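Local atomic coordinates of ABC transporter, ATP binding protein (PDB entry 1OXX), a protein that binds and hydrolyses ATP to energise glucose uptake, as the ATPase subunit of an ABC transporter from Sulfolobus solfataricus. Residues K285-D290 with L339-K344. The protein carries 1 engineered substitution. Sequence-based numbering, arbitrary orientation.
Sequences KDVIKD and LVYVRK
The apolar part of the contact centres on I288, which lies over one face of the Y341 ring. CD1 of I288 sits 3.7 Å from the ring centroid and 4° off its normal, a CH-pi contact, while CG1 of I288 comes to 3.5 Å from CZ of Y341. With CG1 set between the backbone N and the carbonyl carbon (chi1 64°) and CD1 extended beyond it, the I288 side chain runs along the ring from hydroxyl towards CG. A second apolar touch joins CG1 of V287 to CD1 of L339 at 3.9 Å; the same L339 methyl also meets the D286-V287 peptide, 3.5 Å from C of D286. Both segments belong to the C-terminal domain: strand 337-342 pairs antiparallel with edge strand 281-284, and the loop 285-290 folds back over Y341 as the chain heads for strand 294-307. L295 and W293 also touch the Y341 side chain. One direct hydrogen bond spans the segments, N of I288 giving its hydrogen to OH of Y341 at 3.0 Å (161°). The CA of V287 lies near the ring plane at the hydroxyl end, 3.2 Å from OH of Y341. A phenylalanine in place of Y341 would keep the ring face for I288 but would probably leave the I288 amide without this acceptor and the loop less firmly tied. Further along, water 1 donates to OD2 of D290 and accepts from NH2 of R343 at 2.9 Å, bridging the oppositely charged groups; OG of S292 hydrogen-bonds to OD1 of D290 and to NH1 of R343.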
ATOM      1  N   LYS A 285      25.815  13.753 -21.321  1.00  5.71           N
ATOM      2  CA  LYS A 285      26.567  13.451 -22.526  1.00  4.78           C
ATOM      3  C   LYS A 285      28.066  13.489 -22.295  1.00  7.41           C
ATOM      4  O   LYS A 285      28.832  12.936 -23.088  1.00 11.35           O
ATOM      5  CB  LYS A 285      26.227  14.438 -23.640  1.00  8.05           C
ATOM      6  CG  LYS A 285      24.816  14.319 -24.141  1.00 16.41           C
ATOM      7  CD  LYS A 285      24.640  13.077 -24.988  1.00 21.54           C
ATOM      8  CE  LYS A 285      25.433  13.174 -26.284  1.00 15.69           C
ATOM      9  NZ  LYS A 285      25.222  11.985 -27.158  1.00 18.96           N
ATOM     10  N   ASP A 286      28.490  14.163 -21.239  1.00  7.53           N
ATOM     11  CA  ASP A 286      29.905  14.239 -20.874  1.00  8.25           C
ATOM     12  C   ASP A 286      29.924  14.142 -19.368  1.00  9.72           C
ATOM     13  O   ASP A 286      28.867  14.152 -18.735  1.00  8.86           O
ATOM     14  CB  ASP A 286      30.552  15.539 -21.375  1.00  9.55           C
ATOM     15  CG  ASP A 286      32.077  15.457 -21.470  1.00 18.20           C
ATOM     16  OD1 ASP A 286      32.693  14.518 -20.914  1.00  8.83           O
ATOM     17  OD2 ASP A 286      32.754  16.308 -22.102  1.00 18.68           O
ATOM     18  N   VAL A 287      31.104  14.020 -18.772  1.00  8.94           N
ATOM     19  CA  VAL A 287      31.190  13.885 -17.333  1.00  9.36           C
ATOM     20  C   VAL A 287      30.642  15.125 -16.625  1.00  7.60           C
ATOM     21  O   VAL A 287      30.747  16.260 -17.114  1.00 12.32           O
ATOM     22  CB  VAL A 287      32.630  13.581 -16.858  1.00  7.99           C
ATOM     23  CG1 VAL A 287      33.150  12.280 -17.478  1.00  7.18           C
ATOM     24  CG2 VAL A 287      33.569  14.742 -17.173  1.00 13.42           C
ATOM     25  N   ILE A 288      30.043  14.892 -15.472  1.00 11.96           N
ATOM     26  CA  ILE A 288      29.494  15.980 -14.675  1.00 12.60           C
ATOM     27  C   ILE A 288      30.490  16.300 -13.586  1.00 17.26           C
ATOM     28  O   ILE A 288      31.463  15.581 -13.399  1.00 18.45           O
ATOM     29  CB  ILE A 288      28.136  15.588 -14.068  1.00 13.68           C
ATOM     30  CG1 ILE A 288      28.299  14.424 -13.089  1.00 10.15           C
ATOM     31  CG2 ILE A 288      27.159  15.219 -15.154  1.00 14.60           C
ATOM     32  CD1 ILE A 288      26.982  13.926 -12.507  1.00 14.64           C
ATOM     33  N   LYS A 289      30.277  17.416 -12.904  1.00 19.59           N
ATOM     34  CA  LYS A 289      31.112  17.782 -11.780  1.00 21.38           C
ATOM     35  C   LYS A 289      30.279  17.696 -10.519  1.00 21.10           C
ATOM     36  O   LYS A 289      29.787  18.712 -10.026  1.00 23.54           O
ATOM     37  N   ASP A 290      30.092  16.473 -10.022  1.00 16.94           N
ATOM     38  CA  ASP A 290      29.313  16.232  -8.814  1.00 15.22           C
ATOM     39  C   ASP A 290      29.715  14.893  -8.212  1.00 14.77           C
ATOM     40  O   ASP A 290      29.319  13.825  -8.690  1.00 15.43           O
ATOM     41  CB  ASP A 290      27.824  16.257  -9.129  1.00 14.54           C
ATOM     42  CG  ASP A 290      26.961  16.215  -7.880  1.00 11.64           C
ATOM     43  OD1 ASP A 290      27.462  15.837  -6.806  1.00 12.21           O
ATOM     44  OD2 ASP A 290      25.760  16.527  -7.902  1.00 16.04           O
ATOM     45  N   LEU A 339      26.278   8.979 -20.794  1.00  3.66           N
ATOM     46  CA  LEU A 339      26.944   8.441 -19.625  1.00  4.73           C
ATOM     47  C   LEU A 339      25.877   8.206 -18.561  1.00  5.74           C
ATOM     48  O   LEU A 339      24.937   8.987 -18.445  1.00  5.85           O
ATOM     49  CB  LEU A 339      27.999   9.405 -19.096  1.00  5.79           C
ATOM     50  CG  LEU A 339      29.115   9.756 -20.072  1.00  7.30           C
ATOM     51  CD1 LEU A 339      30.149  10.605 -19.349  1.00  8.54           C
ATOM     52  CD2 LEU A 339      29.732   8.479 -20.653  1.00  5.45           C
ATOM     53  N   VAL A 340      26.027   7.130 -17.801  1.00  3.47           N
ATOM     54  CA  VAL A 340      25.070   6.730 -16.767  1.00  5.36           C
ATOM     55  C   VAL A 340      25.704   6.819 -15.393  1.00  4.48           C
ATOM     56  O   VAL A 340      26.758   6.236 -15.144  1.00  4.43           O
ATOM     57  CB  VAL A 340      24.577   5.299 -17.000  1.00  4.60           C
ATOM     58  CG1 VAL A 340      23.524   4.914 -15.974  1.00  7.58           C
ATOM     59  CG2 VAL A 340      24.020   5.155 -18.410  1.00  5.48           C
ATOM     60  N   TYR A 341      25.078   7.605 -14.527  1.00  3.70           N
ATOM     61  CA  TYR A 341      25.526   7.802 -13.168  1.00  4.67           C
ATOM     62  C   TYR A 341      24.450   7.265 -12.241  1.00  7.07           C
ATOM     63  O   TYR A 341      23.259   7.301 -12.555  1.00  5.38           O
ATOM     64  CB  TYR A 341      25.679   9.289 -12.836  1.00  4.90           C
ATOM     65  CG  TYR A 341      26.867   9.979 -13.443  1.00  3.64           C
ATOM     66  CD1 TYR A 341      26.816  10.512 -14.728  1.00  6.99           C
ATOM     67  CD2 TYR A 341      28.025  10.136 -12.709  1.00  4.97           C
ATOM     68  CE1 TYR A 341      27.913  11.163 -15.264  1.00  7.72           C
ATOM     69  CE2 TYR A 341      29.136  10.765 -13.241  1.00  4.86           C
ATOM     70  CZ  TYR A 341      29.069  11.293 -14.509  1.00  9.27           C
ATOM     71  OH  TYR A 341      30.174  11.941 -15.032  1.00 11.73           O
ATOM     72  N   VAL A 342      24.870   6.768 -11.087  1.00  5.21           N
ATOM     73  CA  VAL A 342      23.915   6.374 -10.060  1.00  4.47           C
ATOM     74  C   VAL A 342      24.362   6.871  -8.693  1.00  6.11           C
ATOM     75  O   VAL A 342      25.488   7.318  -8.512  1.00  5.29           O
ATOM     76  CB  VAL A 342      23.734   4.838  -9.986  1.00  5.01           C
ATOM     77  CG1 VAL A 342      23.285   4.247 -11.332  1.00  6.40           C
ATOM     78  CG2 VAL A 342      25.031   4.153  -9.523  1.00  5.95           C
ATOM     79  N   ARG A 343      23.451   6.799  -7.726  1.00  5.23           N
ATOM     80  CA  ARG A 343      23.795   7.022  -6.331  1.00  7.38           C
ATOM     81  C   ARG A 343      24.368   5.715  -5.791  1.00  7.02           C
ATOM     82  O   ARG A 343      23.648   4.721  -5.648  1.00  7.52           O
ATOM     83  CB  ARG A 343      22.549   7.373  -5.532  1.00  6.71           C
ATOM     84  CG  ARG A 343      21.873   8.614  -6.001  1.00  6.83           C
ATOM     85  CD  ARG A 343      22.658   9.861  -5.702  1.00 11.24           C
ATOM     86  NE  ARG A 343      21.847  11.073  -5.787  1.00  8.87           N
ATOM     87  CZ  ARG A 343      22.351  12.280  -5.863  1.00  7.34           C
ATOM     88  NH1 ARG A 343      23.665  12.445  -5.863  1.00 10.07           N
ATOM     89  NH2 ARG A 343      21.556  13.334  -5.945  1.00  6.98           N
ATOM     90  N   LYS A 344      25.662   5.703  -5.485  1.00  8.78           N
ATOM     91  CA  LYS A 344      26.318   4.475  -5.041  1.00  7.48           C
ATOM     92  C   LYS A 344      25.648   3.773  -3.871  1.00  7.85           C
ATOM     93  O   LYS A 344      25.486   2.545  -3.888  1.00  8.35           O
ATOM     94  CB  LYS A 344      27.763   4.771  -4.692  1.00  7.43           C
ATOM     95  CG  LYS A 344      28.551   3.550  -4.239  1.00  7.14           C
ATOM     96  CD  LYS A 344      29.976   3.975  -3.876  1.00 15.30           C
ATOM     97  CE  LYS A 344      30.796   2.825  -3.298  1.00 25.38           C
ATOM     98  NZ  LYS A 344      31.364   1.946  -4.355  1.00 20.54           N
TER
HETATM   99  O   HOH W   1      23.085  15.722  -6.641  1.00 29.80           O